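Local coordinates for high affinity transport system protein p37 (Mycoplasma hyorhinis, PDB 3E78) that binds thiamine diphosphate in this structure and forms part of a high-affinity transport system at the cell membrane, at residues I46-S51 with F98-I103; N70-N75 with D373-L378; N150-D155 with Q203-P208. One frame throughout, in Å; residues are numbered along the deposited sequence.

How the interactions relate
From the N terminus, strand 45-51 leads into helix 65-86 and then into strand 97-103. Interaction 1 closes this loop by pairing the two strands. Helix 65-86 is met by 373-378, in the loop after helix 354-369, much later. Interaction 2 therefore crosses interaction 1, and the two touch where Val50 CG1 meets Tyr375 OH at 3.4 Å. Interaction 3 closes a shorter loop, from 150-155 to 203-208, inside the span of interaction 2. It joins the end of strand 141-152 to short strand 206-207. Its nearest atoms lie about 7 Å from interaction 2. Loop 373-378 touches the bound thiamine diphosphate through Pro377 and Leu378, and the Tyr206 side chain of interaction 3 lies about 5 Å from it.

Interaction 1 (I46-S51 with F98-I103); sequences ITFGVS and FKVTPI
Ile46 to Ser51 runs parallel to Phe98 to Ile103, and the backbones zip together from Ile46 O to Ile103 N. The ladder has five hydrogen bonds. It starts with Lys99 N to Ile46 O at 3.0 Å and ends with Ile103 N to Val50 O at 2.6 Å. Between them, Phe48 N bonds Lys99 O, Thr101 N bonds Phe48 O, and Val50 N bonds Thr101 O. Pro102 has no N-H, but its CA-H makes a contact with Val50 O.

Ile46, Phe48, Val50, Phe98, Val100 and Pro102 lie on one face, and the first five make its apolar contacts. Phe98 CD2 lies 3.6 Å from Ile46 CG2 and 3.6 Å from Phe48 CZ. The two phenylalanine rings meet obliquely, planes 33° apart and centroids 5.7 Å apart. Phe76 of helix 65-86 sets its ring edge-to-face with both. Further along, Val50 CG2 meets Val100 CG2 at 4.0 Å.

Thr47, Lys99 and Thr101 occupy the other face. Thr47 CG2 stands anti to its own N (chi1 of OG1 -61°), which turns the methyl onto Thr101 CB at 3.7 Å. The lysine chain bends at its end and brings CE and NZ close to Thr47 OG1. Gly49 CA has Ile103 CD1 against it, 3.6 Å away.

Ser51 ends its strand as an N-cap, with OG bonded to Trp54 N. Strands 45-51 and 97-103, parallel neighbours linked through helix 65-86, make a beta-alpha-beta crossover.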
ATOM      1  N   ILE A  46       6.221  -2.235 -25.681  1.00 22.16           N
ATOM      2  CA  ILE A  46       6.311  -2.510 -24.240  1.00 22.75           C
ATOM      3  C   ILE A  46       4.909  -2.496 -23.660  1.00 22.78           C
ATOM      4  O   ILE A  46       4.171  -1.536 -23.858  1.00 22.80           O
ATOM      5  CB  ILE A  46       7.234  -1.482 -23.568  1.00 24.86           C
ATOM      6  CG1 ILE A  46       8.719  -1.776 -23.813  1.00 18.72           C
ATOM      7  CG2 ILE A  46       6.929  -1.344 -22.079  1.00 23.18           C
ATOM      8  CD1 ILE A  46       9.237  -3.064 -23.219  1.00 17.26           C
ATOM      9  N   THR A  47       4.521  -3.559 -22.972  1.00 19.69           N
ATOM     10  CA  THR A  47       3.172  -3.593 -22.420  1.00 19.28           C
ATOM     11  C   THR A  47       3.184  -3.552 -20.895  1.00 22.91           C
ATOM     12  O   THR A  47       3.827  -4.390 -20.265  1.00 20.18           O
ATOM     13  CB  THR A  47       2.459  -4.879 -22.875  1.00 30.68           C
ATOM     14  OG1 THR A  47       2.364  -4.880 -24.311  1.00 26.75           O
ATOM     15  CG2 THR A  47       1.042  -4.927 -22.313  1.00 27.01           C
ATOM     16  N   PHE A  48       2.477  -2.610 -20.282  1.00 22.53           N
ATOM     17  CA  PHE A  48       2.325  -2.586 -18.831  1.00 25.98           C
ATOM     18  C   PHE A  48       1.102  -3.373 -18.364  1.00 28.44           C
ATOM     19  O   PHE A  48       0.020  -3.240 -18.940  1.00 28.35           O
ATOM     20  CB  PHE A  48       2.154  -1.157 -18.321  1.00 24.41           C
ATOM     21  CG  PHE A  48       3.234  -0.184 -18.744  1.00 25.66           C
ATOM     22  CD1 PHE A  48       4.568  -0.563 -18.702  1.00 32.57           C
ATOM     23  CD2 PHE A  48       2.914   1.093 -19.169  1.00 38.29           C
ATOM     24  CE1 PHE A  48       5.563   0.325 -19.071  1.00 32.00           C
ATOM     25  CE2 PHE A  48       3.902   1.990 -19.542  1.00 40.48           C
ATOM     26  CZ  PHE A  48       5.227   1.602 -19.484  1.00 36.22           C
ATOM     27  N   GLY A  49       1.278  -4.171 -17.316  1.00 22.90           N
ATOM     28  CA  GLY A  49       0.140  -4.899 -16.760  1.00 21.98           C
ATOM     29  C   GLY A  49      -0.528  -3.952 -15.762  1.00 26.39           C
ATOM     30  O   GLY A  49       0.198  -3.360 -14.965  1.00 23.37           O
ATOM     31  N   VAL A  50      -1.836  -3.813 -15.854  1.00 31.21           N
ATOM     32  CA  VAL A  50      -2.597  -2.996 -14.904  1.00 41.27           C
ATOM     33  C   VAL A  50      -3.833  -3.758 -14.419  1.00 38.56           C
ATOM     34  O   VAL A  50      -4.342  -4.657 -15.098  1.00 34.02           O
ATOM     35  CB  VAL A  50      -2.994  -1.645 -15.516  1.00 35.53           C
ATOM     36  CG1 VAL A  50      -1.756  -0.838 -15.877  1.00 27.04           C
ATOM     37  CG2 VAL A  50      -3.863  -1.849 -16.748  1.00 43.90           C
ATOM     38  N   SER A  51      -4.312  -3.403 -13.232  1.00 36.65           N
ATOM     39  CA  SER A  51      -5.425  -4.105 -12.600  1.00 44.55           C
ATOM     40  C   SER A  51      -6.691  -4.053 -13.452  1.00 36.80           C
ATOM     41  O   SER A  51      -7.130  -2.979 -13.867  1.00 32.36           O
ATOM     42  CB  SER A  51      -5.706  -3.507 -11.217  1.00 54.29           C
ATOM     43  OG  SER A  51      -7.079  -3.617 -10.883  1.00 50.25           O
ATOM     44  N   PHE A  98       3.946   1.977 -26.455  1.00 25.88           N
ATOM     45  CA  PHE A  98       3.519   1.497 -25.140  1.00 26.01           C
ATOM     46  C   PHE A  98       2.035   1.159 -25.111  1.00 18.89           C
ATOM     47  O   PHE A  98       1.201   1.880 -25.642  1.00 25.69           O
ATOM     48  CB  PHE A  98       3.827   2.552 -24.068  1.00 23.05           C
ATOM     49  CG  PHE A  98       5.342   2.702 -23.916  1.00 20.66           C
ATOM     50  CD1 PHE A  98       6.027   3.539 -24.768  1.00 18.84           C
ATOM     51  CD2 PHE A  98       6.004   1.985 -22.935  1.00 18.59           C
ATOM     52  CE1 PHE A  98       7.404   3.663 -24.680  1.00 17.84           C
ATOM     53  CE2 PHE A  98       7.375   2.121 -22.840  1.00 26.51           C
ATOM     54  CZ  PHE A  98       8.060   2.954 -23.696  1.00 21.79           C
ATOM     55  N   LYS A  99       1.702   0.056 -24.471  1.00 20.33           N
ATOM     56  CA  LYS A  99       0.344  -0.400 -24.285  1.00 25.22           C
ATOM     57  C   LYS A  99       0.138  -0.871 -22.849  1.00 28.24           C
ATOM     58  O   LYS A  99       1.081  -1.086 -22.091  1.00 23.92           O
ATOM     59  CB  LYS A  99       0.036  -1.582 -25.217  1.00 27.09           C
ATOM     60  CG  LYS A  99       0.772  -1.529 -26.545  1.00 33.09           C
ATOM     61  CD  LYS A  99       0.416  -2.709 -27.437  1.00 48.59           C
ATOM     62  CE  LYS A  99       0.902  -4.032 -26.876  1.00 60.35           C
ATOM     63  NZ  LYS A  99      -0.181  -4.851 -26.259  1.00 69.89           N
ATOM     64  N   VAL A 100      -1.125  -1.074 -22.486  1.00 25.93           N
ATOM     65  CA  VAL A 100      -1.406  -1.775 -21.239  1.00 26.02           C
ATOM     66  C   VAL A 100      -2.277  -2.988 -21.529  1.00 33.70           C
ATOM     67  O   VAL A 100      -2.897  -3.103 -22.585  1.00 38.34           O
ATOM     68  CB  VAL A 100      -2.063  -0.824 -20.231  1.00 30.41           C
ATOM     69  CG1 VAL A 100      -1.352   0.526 -20.264  1.00 30.94           C
ATOM     70  CG2 VAL A 100      -3.537  -0.653 -20.541  1.00 52.77           C
ATOM     71  N   THR A 101      -2.295  -3.886 -20.565  1.00 30.07           N
ATOM     72  CA  THR A 101      -3.070  -5.111 -20.569  1.00 36.72           C
ATOM     73  C   THR A 101      -3.660  -5.333 -19.189  1.00 35.83           C
ATOM     74  O   THR A 101      -2.935  -5.155 -18.209  1.00 30.20           O
ATOM     75  CB  THR A 101      -2.146  -6.264 -20.997  1.00 48.33           C
ATOM     76  OG1 THR A 101      -2.916  -7.417 -21.340  1.00 44.13           O
ATOM     77  CG2 THR A 101      -1.230  -6.654 -19.843  1.00 52.77           C
ATOM     78  N   PRO A 102      -4.930  -5.676 -19.032  1.00 41.93           N
ATOM     79  CA  PRO A 102      -5.469  -5.850 -17.676  1.00 36.08           C
ATOM     80  C   PRO A 102      -5.062  -7.193 -17.085  1.00 28.39           C
ATOM     81  O   PRO A 102      -5.002  -8.207 -17.782  1.00 35.20           O
ATOM     82  CB  PRO A 102      -6.982  -5.788 -17.884  1.00 39.81           C
ATOM     83  CG  PRO A 102      -7.196  -6.213 -19.295  1.00 48.93           C
ATOM     84  CD  PRO A 102      -5.947  -5.911 -20.065  1.00 45.27           C
ATOM     85  N   ILE A 103      -4.767  -7.176 -15.791  1.00 31.04           N
ATOM     86  CA  ILE A 103      -4.407  -8.368 -15.039  1.00 46.49           C
ATOM     87  C   ILE A 103      -5.356  -8.618 -13.864  1.00 47.18           C
ATOM     88  O   ILE A 103      -5.694  -7.689 -13.136  1.00 43.40           O
ATOM     89  CB  ILE A 103      -2.974  -8.292 -14.478  1.00 52.03           C
ATOM     90  CG1 ILE A 103      -1.918  -8.928 -15.389  1.00 53.36           C
ATOM     91  CG2 ILE A 103      -2.907  -8.895 -13.087  1.00 46.58           C
ATOM     92  CD1 ILE A 103      -1.572  -8.033 -16.559  1.00 35.47           C
TER

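Interaction 2 (N70-N75 with D373-L378); sequences NTFLEN and DTYGPL
Phe72 CG is anti to its backbone N (chi1 169°), which lays the ring against Tyr375 CB. The backbone of Tyr375 puts its CB over that ring, while chi1 of 171° turns its own ring to lie oblique to Phe72. The methylene sits over one face of Phe72 in a CH-pi contact, 3.9 Å from the ring centroid and displaced toward the rim, near CG and CD1. The planes of the two aromatic rings are 41° apart. Phe364 and Leu367 of helix 354-369 also pack on Phe72.

Asp373 lies beside the phenylalanine ring, with OD1 3.5 Å from Phe72 CE1. The bond from Tyr375 N to Asp373 OD1, 2.9 Å, makes an Asx turn. A second, from Gly376 N to Asp373 OD1 at 2.9 Å, completes an Asx motif. Both arrive from one face of the carboxylate. Two N-H groups thus pin OD1, while OD2 is held by Tyr384 OH. This turn shapes the loop after helix 354-369 where it meets helix 65-86. Beyond the turn, Pro377 and Leu378 touch the bound thiamine diphosphate.

Thr374 joins the loop to the helix by a polar contact. Its OG1 is hydrogen-bonded to Val68 O, one turn before Phe72 in helix 65-86. Thr374 OG1 also lies 3.5 Å from Phe72 CB. Thr71 crosses Thr374 at about a right angle, its OG1 3.6 Å from Thr374 CG2.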
ATOM      1  N   ASN A  70      -4.892   6.307 -21.229  1.00 35.30           N
ATOM      2  CA  ASN A  70      -4.645   6.631 -22.625  1.00 38.18           C
ATOM      3  C   ASN A  70      -3.723   7.829 -22.735  1.00 30.78           C
ATOM      4  O   ASN A  70      -2.751   7.810 -23.480  1.00 37.03           O
ATOM      5  CB  ASN A  70      -5.945   6.933 -23.380  1.00 49.11           C
ATOM      6  CG  ASN A  70      -6.091   5.977 -24.549  1.00 59.30           C
ATOM      7  OD1 ASN A  70      -6.412   6.379 -25.665  1.00 87.38           O
ATOM      8  ND2 ASN A  70      -5.834   4.707 -24.261  1.00 64.37           N
ATOM      9  N   THR A  71      -4.045   8.880 -21.986  1.00 30.31           N
ATOM     10  CA  THR A  71      -3.191  10.064 -22.072  1.00 32.43           C
ATOM     11  C   THR A  71      -1.854   9.768 -21.408  1.00 32.92           C
ATOM     12  O   THR A  71      -0.838  10.334 -21.802  1.00 36.11           O
ATOM     13  CB  THR A  71      -3.845  11.310 -21.444  1.00 36.46           C
ATOM     14  OG1 THR A  71      -3.416  11.455 -20.092  1.00 61.61           O
ATOM     15  CG2 THR A  71      -5.363  11.156 -21.423  1.00 45.84           C
ATOM     16  N   PHE A  72      -1.883   8.875 -20.416  1.00 29.68           N
ATOM     17  CA  PHE A  72      -0.647   8.489 -19.744  1.00 23.94           C
ATOM     18  C   PHE A  72       0.274   7.827 -20.764  1.00 22.11           C
ATOM     19  O   PHE A  72       1.458   8.130 -20.838  1.00 30.38           O
ATOM     20  CB  PHE A  72      -0.942   7.556 -18.579  1.00 29.57           C
ATOM     21  CG  PHE A  72       0.283   6.886 -17.974  1.00 26.70           C
ATOM     22  CD1 PHE A  72       1.168   7.622 -17.205  1.00 33.42           C
ATOM     23  CD2 PHE A  72       0.526   5.544 -18.193  1.00 29.05           C
ATOM     24  CE1 PHE A  72       2.290   7.020 -16.661  1.00 35.45           C
ATOM     25  CE2 PHE A  72       1.641   4.927 -17.650  1.00 33.73           C
ATOM     26  CZ  PHE A  72       2.520   5.673 -16.885  1.00 31.83           C
ATOM     27  N   LEU A  73      -0.297   6.928 -21.550  1.00 22.99           N
ATOM     28  CA  LEU A  73       0.490   6.231 -22.573  1.00 27.32           C
ATOM     29  C   LEU A  73       1.013   7.178 -23.642  1.00 29.27           C
ATOM     30  O   LEU A  73       2.131   7.061 -24.146  1.00 26.62           O
ATOM     31  CB  LEU A  73      -0.359   5.125 -23.200  1.00 28.84           C
ATOM     32  CG  LEU A  73      -0.698   3.945 -22.283  1.00 32.34           C
ATOM     33  CD1 LEU A  73      -1.659   2.981 -22.959  1.00 32.60           C
ATOM     34  CD2 LEU A  73       0.567   3.223 -21.849  1.00 35.41           C
ATOM     35  N   GLU A  74       0.213   8.168 -24.035  1.00 32.80           N
ATOM     36  CA  GLU A  74       0.700   9.079 -25.068  1.00 35.73           C
ATOM     37  C   GLU A  74       1.876   9.872 -24.521  1.00 31.74           C
ATOM     38  O   GLU A  74       2.851  10.114 -25.224  1.00 29.40           O
ATOM     39  CB  GLU A  74      -0.385  10.034 -25.561  1.00 49.23           C
ATOM     40  CG  GLU A  74      -0.121  10.640 -26.932  1.00 63.32           C
ATOM     41  CD  GLU A  74       0.783  11.857 -26.912  1.00 79.87           C
ATOM     42  OE1 GLU A  74       0.818  12.576 -25.888  1.00 98.38           O
ATOM     43  OE2 GLU A  74       1.476  12.091 -27.925  1.00 94.35           O
ATOM     44  N   ASN A  75       1.744  10.286 -23.261  1.00 21.40           N
ATOM     45  CA  ASN A  75       2.830  11.085 -22.697  1.00 24.70           C
ATOM     46  C   ASN A  75       4.089  10.264 -22.486  1.00 22.14           C
ATOM     47  O   ASN A  75       5.207  10.716 -22.733  1.00 29.11           O
ATOM     48  CB  ASN A  75       2.344  11.685 -21.374  1.00 31.26           C
ATOM     49  CG  ASN A  75       1.149  12.596 -21.614  1.00 47.08           C
ATOM     50  OD1 ASN A  75       0.685  12.734 -22.746  1.00 55.68           O
ATOM     51  ND2 ASN A  75       0.657  13.213 -20.542  1.00 56.79           N
ATOM     52  N   ASP A 373       2.258  12.726 -15.185  1.00 28.63           N
ATOM     53  CA  ASP A 373       1.785  11.386 -14.842  1.00 26.65           C
ATOM     54  C   ASP A 373       0.335  11.431 -14.371  1.00 31.83           C
ATOM     55  O   ASP A 373       0.056  11.832 -13.240  1.00 35.09           O
ATOM     56  CB  ASP A 373       2.686  10.780 -13.771  1.00 24.18           C
ATOM     57  CG  ASP A 373       2.219   9.427 -13.286  1.00 23.85           C
ATOM     58  OD1 ASP A 373       1.282   8.849 -13.872  1.00 25.74           O
ATOM     59  OD2 ASP A 373       2.804   8.935 -12.295  1.00 30.90           O
ATOM     60  N   THR A 374      -0.590  11.015 -15.226  1.00 28.12           N
ATOM     61  CA  THR A 374      -2.008  11.075 -14.918  1.00 34.88           C
ATOM     62  C   THR A 374      -2.491   9.793 -14.258  1.00 32.07           C
ATOM     63  O   THR A 374      -3.653   9.721 -13.863  1.00 33.66           O
ATOM     64  CB  THR A 374      -2.877  11.295 -16.177  1.00 40.04           C
ATOM     65  OG1 THR A 374      -2.538  10.313 -17.162  1.00 44.67           O
ATOM     66  CG2 THR A 374      -2.601  12.663 -16.776  1.00 35.35           C
ATOM     67  N   TYR A 375      -1.608   8.812 -14.157  1.00 28.21           N
ATOM     68  CA  TYR A 375      -2.003   7.485 -13.705  1.00 29.91           C
ATOM     69  C   TYR A 375      -1.644   7.245 -12.244  1.00 23.50           C
ATOM     70  O   TYR A 375      -2.493   6.915 -11.416  1.00 29.81           O
ATOM     71  CB  TYR A 375      -1.311   6.447 -14.586  1.00 27.64           C
ATOM     72  CG  TYR A 375      -1.414   5.005 -14.162  1.00 32.15           C
ATOM     73  CD1 TYR A 375      -2.643   4.370 -14.054  1.00 30.33           C
ATOM     74  CD2 TYR A 375      -0.275   4.263 -13.873  1.00 41.83           C
ATOM     75  CE1 TYR A 375      -2.743   3.053 -13.669  1.00 31.45           C
ATOM     76  CE2 TYR A 375      -0.362   2.939 -13.485  1.00 36.76           C
ATOM     77  CZ  TYR A 375      -1.597   2.343 -13.389  1.00 32.83           C
ATOM     78  OH  TYR A 375      -1.696   1.025 -13.003  1.00 39.65           O
ATOM     79  N   GLY A 376      -0.355   7.416 -11.981  1.00 21.57           N
ATOM     80  CA  GLY A 376       0.217   7.143 -10.683  1.00 25.42           C
ATOM     81  C   GLY A 376      -0.590   7.618  -9.488  1.00 25.46           C
ATOM     82  O   GLY A 376      -0.896   6.808  -8.600  1.00 23.59           O
ATOM     83  N   PRO A 377      -0.898   8.903  -9.431  1.00 23.93           N
ATOM     84  CA  PRO A 377      -1.547   9.472  -8.235  1.00 33.09           C
ATOM     85  C   PRO A 377      -2.898   8.840  -7.943  1.00 32.94           C
ATOM     86  O   PRO A 377      -3.355   8.926  -6.801  1.00 29.92           O
ATOM     87  CB  PRO A 377      -1.748  10.953  -8.581  1.00 29.21           C
ATOM     88  CG  PRO A 377      -0.671  11.211  -9.589  1.00 30.75           C
ATOM     89  CD  PRO A 377      -0.664   9.954 -10.426  1.00 25.86           C
ATOM     90  N   LEU A 378      -3.506   8.235  -8.957  1.00 25.91           N
ATOM     91  CA  LEU A 378      -4.788   7.562  -8.750  1.00 29.65           C
ATOM     92  C   LEU A 378      -4.581   6.305  -7.910  1.00 31.00           C
ATOM     93  O   LEU A 378      -5.517   5.731  -7.349  1.00 31.61           O
ATOM     94  CB  LEU A 378      -5.461   7.219 -10.084  1.00 25.11           C
ATOM     95  CG  LEU A 378      -5.927   8.401 -10.938  1.00 38.37           C
ATOM     96  CD1 LEU A 378      -6.648   7.940 -12.198  1.00 46.77           C
ATOM     97  CD2 LEU A 378      -6.832   9.322 -10.130  1.00 47.71           C
TER

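Interaction 3 (N150-D155 with Q203-P208); sequences NSFVFD and QSVYDP
A short antiparallel pairing at the end of strand 141-152 brings Ser151 and Phe152 against Tyr206 and Asp207 of strand 206-207. The pairing borders the ligand site, with the Tyr206 side chain about 5 Å from the bound thiamine diphosphate. Phe152 and Tyr206 face each other as a non-hydrogen-bonded pair.

Two backbone bonds flank that pair. Asp207 N donates to Ser151 O at 2.8 Å. Val153 N donates to Val205 O at 2.9 Å and comes from above the carbonyl plane. Ser151 OG lies 3.1 Å from Asp207 O, but the same proton has a weak alternative in Val210 O, so that bond is not settled. A type I beta turn runs from Phe152 to Asp155. Before Tyr206, residues 203-205 form a 3-10 segment.

Near-equal first torsions (chi1 -73° in Phe152, -68° in Tyr206) set the two aromatic side chains side by side, pointing the same way. The rings meet obliquely at 36° between planes. Phe152 CD1 lies over one face of the tyrosine, displaced toward its rim, and Phe152 CE1 approaches Tyr206 CE2 to 3.4 Å. Two carbonyl oxygens, Asn150 O and Gln203 O, lie at the edge of the Tyr206 ring, in its plane. Ala313 also packs on this tyrosine.

Val153 covers the 205-206 backbone with both methyls. CG2 is 3.6 Å from Val205 O, and CG1 is 3.7 Å from Tyr206 C. At the far end, the Asn150 side chain crosses Pro208 obliquely. Its OD1 is hydrogen-bonded to Gln211 NE2 and lies 3.6 Å from Pro208 CA.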
ATOM      1  N   ASN A 150       2.724  10.727  -1.366  1.00 21.49           N
ATOM      2  CA  ASN A 150       2.656  11.911  -0.505  1.00 25.11           C
ATOM      3  C   ASN A 150       2.636  11.453   0.945  1.00 19.42           C
ATOM      4  O   ASN A 150       1.838  10.583   1.286  1.00 22.42           O
ATOM      5  CB  ASN A 150       1.412  12.736  -0.832  1.00 21.85           C
ATOM      6  CG  ASN A 150       1.529  13.447  -2.171  1.00 26.15           C
ATOM      7  OD1 ASN A 150       2.628  13.610  -2.714  1.00 30.24           O
ATOM      8  ND2 ASN A 150       0.394  13.874  -2.700  1.00 20.75           N
ATOM      9  N   SER A 151       3.500  12.002   1.781  1.00 19.23           N
ATOM     10  CA  SER A 151       3.504  11.593   3.182  1.00 21.63           C
ATOM     11  C   SER A 151       2.233  12.068   3.881  1.00 21.67           C
ATOM     12  O   SER A 151       1.618  13.069   3.512  1.00 21.51           O
ATOM     13  CB  SER A 151       4.752  12.148   3.870  1.00 26.39           C
ATOM     14  OG  SER A 151       4.600  13.548   4.067  1.00 37.59           O
ATOM     15  N   PHE A 152       1.810  11.327   4.894  1.00 19.72           N
ATOM     16  CA  PHE A 152       0.701  11.757   5.743  1.00 22.84           C
ATOM     17  C   PHE A 152       1.230  12.832   6.683  1.00 21.21           C
ATOM     18  O   PHE A 152       2.405  12.819   7.068  1.00 20.10           O
ATOM     19  CB  PHE A 152       0.128  10.572   6.514  1.00 23.18           C
ATOM     20  CG  PHE A 152      -0.698   9.571   5.723  1.00 19.91           C
ATOM     21  CD1 PHE A 152      -1.744   9.963   4.914  1.00 22.40           C
ATOM     22  CD2 PHE A 152      -0.407   8.216   5.807  1.00 24.64           C
ATOM     23  CE1 PHE A 152      -2.487   9.041   4.209  1.00 23.12           C
ATOM     24  CE2 PHE A 152      -1.149   7.273   5.118  1.00 18.25           C
ATOM     25  CZ  PHE A 152      -2.205   7.690   4.325  1.00 20.98           C
ATOM     26  N   VAL A 153       0.405  13.803   7.073  1.00 23.83           N
ATOM     27  CA  VAL A 153       0.987  14.818   7.959  1.00 22.66           C
ATOM     28  C   VAL A 153       1.396  14.199   9.284  1.00 26.41           C
ATOM     29  O   VAL A 153       2.300  14.680   9.963  1.00 30.41           O
ATOM     30  CB  VAL A 153       0.011  15.976   8.218  1.00 26.76           C
ATOM     31  CG1 VAL A 153      -0.209  16.791   6.959  1.00 32.97           C
ATOM     32  CG2 VAL A 153      -1.304  15.431   8.743  1.00 25.94           C
ATOM     33  N   PHE A 154       0.744  13.107   9.671  1.00 28.46           N
ATOM     34  CA  PHE A 154       1.059  12.486  10.956  1.00 28.25           C
ATOM     35  C   PHE A 154       2.126  11.416  10.834  1.00 33.39           C
ATOM     36  O   PHE A 154       2.407  10.730  11.819  1.00 26.12           O
ATOM     37  CB  PHE A 154      -0.212  11.866  11.558  1.00 25.14           C
ATOM     38  CG  PHE A 154      -0.979  10.998  10.575  1.00 19.53           C
ATOM     39  CD1 PHE A 154      -2.054  11.508   9.877  1.00 25.04           C
ATOM     40  CD2 PHE A 154      -0.632   9.677  10.343  1.00 23.39           C
ATOM     41  CE1 PHE A 154      -2.760  10.735   8.977  1.00 27.85           C
ATOM     42  CE2 PHE A 154      -1.328   8.895   9.441  1.00 21.10           C
ATOM     43  CZ  PHE A 154      -2.390   9.420   8.744  1.00 20.94           C
ATOM     44  N   ASP A 155       2.725  11.222   9.651  1.00 24.97           N
ATOM     45  CA  ASP A 155       3.721  10.144   9.580  1.00 22.10           C
ATOM     46  C   ASP A 155       4.766  10.454   8.520  1.00 29.63           C
ATOM     47  O   ASP A 155       4.786   9.859   7.441  1.00 31.56           O
ATOM     48  CB  ASP A 155       3.003   8.824   9.304  1.00 21.37           C
ATOM     49  CG  ASP A 155       3.913   7.620   9.235  1.00 21.46           C
ATOM     50  OD1 ASP A 155       5.075   7.735   9.686  1.00 26.53           O
ATOM     51  OD2 ASP A 155       3.454   6.567   8.729  1.00 28.24           O
ATOM     52  N   GLN A 203      -7.101  15.784   0.673  1.00 23.56           N
ATOM     53  CA  GLN A 203      -5.765  16.336   0.549  1.00 22.40           C
ATOM     54  C   GLN A 203      -5.253  16.918   1.844  1.00 28.78           C
ATOM     55  O   GLN A 203      -4.052  17.028   2.081  1.00 27.73           O
ATOM     56  CB  GLN A 203      -5.769  17.446  -0.511  1.00 23.22           C
ATOM     57  CG  GLN A 203      -6.001  16.940  -1.923  1.00 32.71           C
ATOM     58  CD  GLN A 203      -5.875  18.082  -2.926  1.00 42.68           C
ATOM     59  OE1 GLN A 203      -4.809  18.302  -3.499  1.00 43.47           O
ATOM     60  NE2 GLN A 203      -6.969  18.810  -3.125  1.00 43.23           N
ATOM     61  N   SER A 204      -6.155  17.347   2.721  1.00 26.18           N
ATOM     62  CA  SER A 204      -5.627  18.063   3.886  1.00 27.17           C
ATOM     63  C   SER A 204      -4.917  17.129   4.841  1.00 26.60           C
ATOM     64  O   SER A 204      -4.285  17.578   5.802  1.00 29.16           O
ATOM     65  CB  SER A 204      -6.783  18.806   4.578  1.00 32.96           C
ATOM     66  OG  SER A 204      -7.800  17.878   4.899  1.00 37.18           O
ATOM     67  N   VAL A 205      -4.989  15.813   4.620  1.00 27.36           N
ATOM     68  CA  VAL A 205      -4.296  14.934   5.577  1.00 25.98           C
ATOM     69  C   VAL A 205      -2.895  14.583   5.095  1.00 23.88           C
ATOM     70  O   VAL A 205      -2.200  13.759   5.696  1.00 21.44           O
ATOM     71  CB  VAL A 205      -5.094  13.641   5.859  1.00 28.81           C
ATOM     72  CG1 VAL A 205      -6.473  13.969   6.416  1.00 30.42           C
ATOM     73  CG2 VAL A 205      -5.230  12.786   4.612  1.00 39.66           C
ATOM     74  N   TYR A 206      -2.458  15.214   4.006  1.00 24.86           N
ATOM     75  CA  TYR A 206      -1.160  14.884   3.424  1.00 26.18           C
ATOM     76  C   TYR A 206      -0.196  16.058   3.383  1.00 26.06           C
ATOM     77  O   TYR A 206      -0.614  17.210   3.313  1.00 34.39           O
ATOM     78  CB  TYR A 206      -1.335  14.454   1.965  1.00 24.57           C
ATOM     79  CG  TYR A 206      -2.036  13.157   1.703  1.00 25.75           C
ATOM     80  CD1 TYR A 206      -3.421  13.111   1.613  1.00 28.06           C
ATOM     81  CD2 TYR A 206      -1.311  11.980   1.537  1.00 26.58           C
ATOM     82  CE1 TYR A 206      -4.075  11.921   1.373  1.00 20.02           C
ATOM     83  CE2 TYR A 206      -1.951  10.784   1.291  1.00 24.09           C
ATOM     84  CZ  TYR A 206      -3.328  10.766   1.208  1.00 24.79           C
ATOM     85  OH  TYR A 206      -3.968   9.568   0.964  1.00 26.62           O
ATOM     86  N   ASP A 207       1.102  15.776   3.379  1.00 25.66           N
ATOM     87  CA  ASP A 207       2.060  16.818   3.053  1.00 24.91           C
ATOM     88  C   ASP A 207       2.832  16.375   1.801  1.00 31.53           C
ATOM     89  O   ASP A 207       3.783  15.604   1.839  1.00 23.71           O
ATOM     90  CB  ASP A 207       3.039  17.121   4.172  1.00 31.89           C
ATOM     91  CG  ASP A 207       4.112  18.117   3.759  1.00 34.88           C
ATOM     92  OD1 ASP A 207       4.070  18.722   2.668  1.00 33.22           O
ATOM     93  OD2 ASP A 207       5.051  18.301   4.566  1.00 46.16           O
ATOM     94  N   PRO A 208       2.362  16.924   0.691  1.00 37.28           N
ATOM     95  CA  PRO A 208       2.906  16.567  -0.622  1.00 43.42           C
ATOM     96  C   PRO A 208       4.337  17.051  -0.815  1.00 40.95           C
ATOM     97  O   PRO A 208       5.035  16.657  -1.751  1.00 40.53           O
ATOM     98  CB  PRO A 208       1.970  17.281  -1.597  1.00 36.00           C
ATOM     99  CG  PRO A 208       0.860  17.862  -0.800  1.00 40.41           C
ATOM    100  CD  PRO A 208       1.281  17.915   0.636  1.00 32.49           C
TER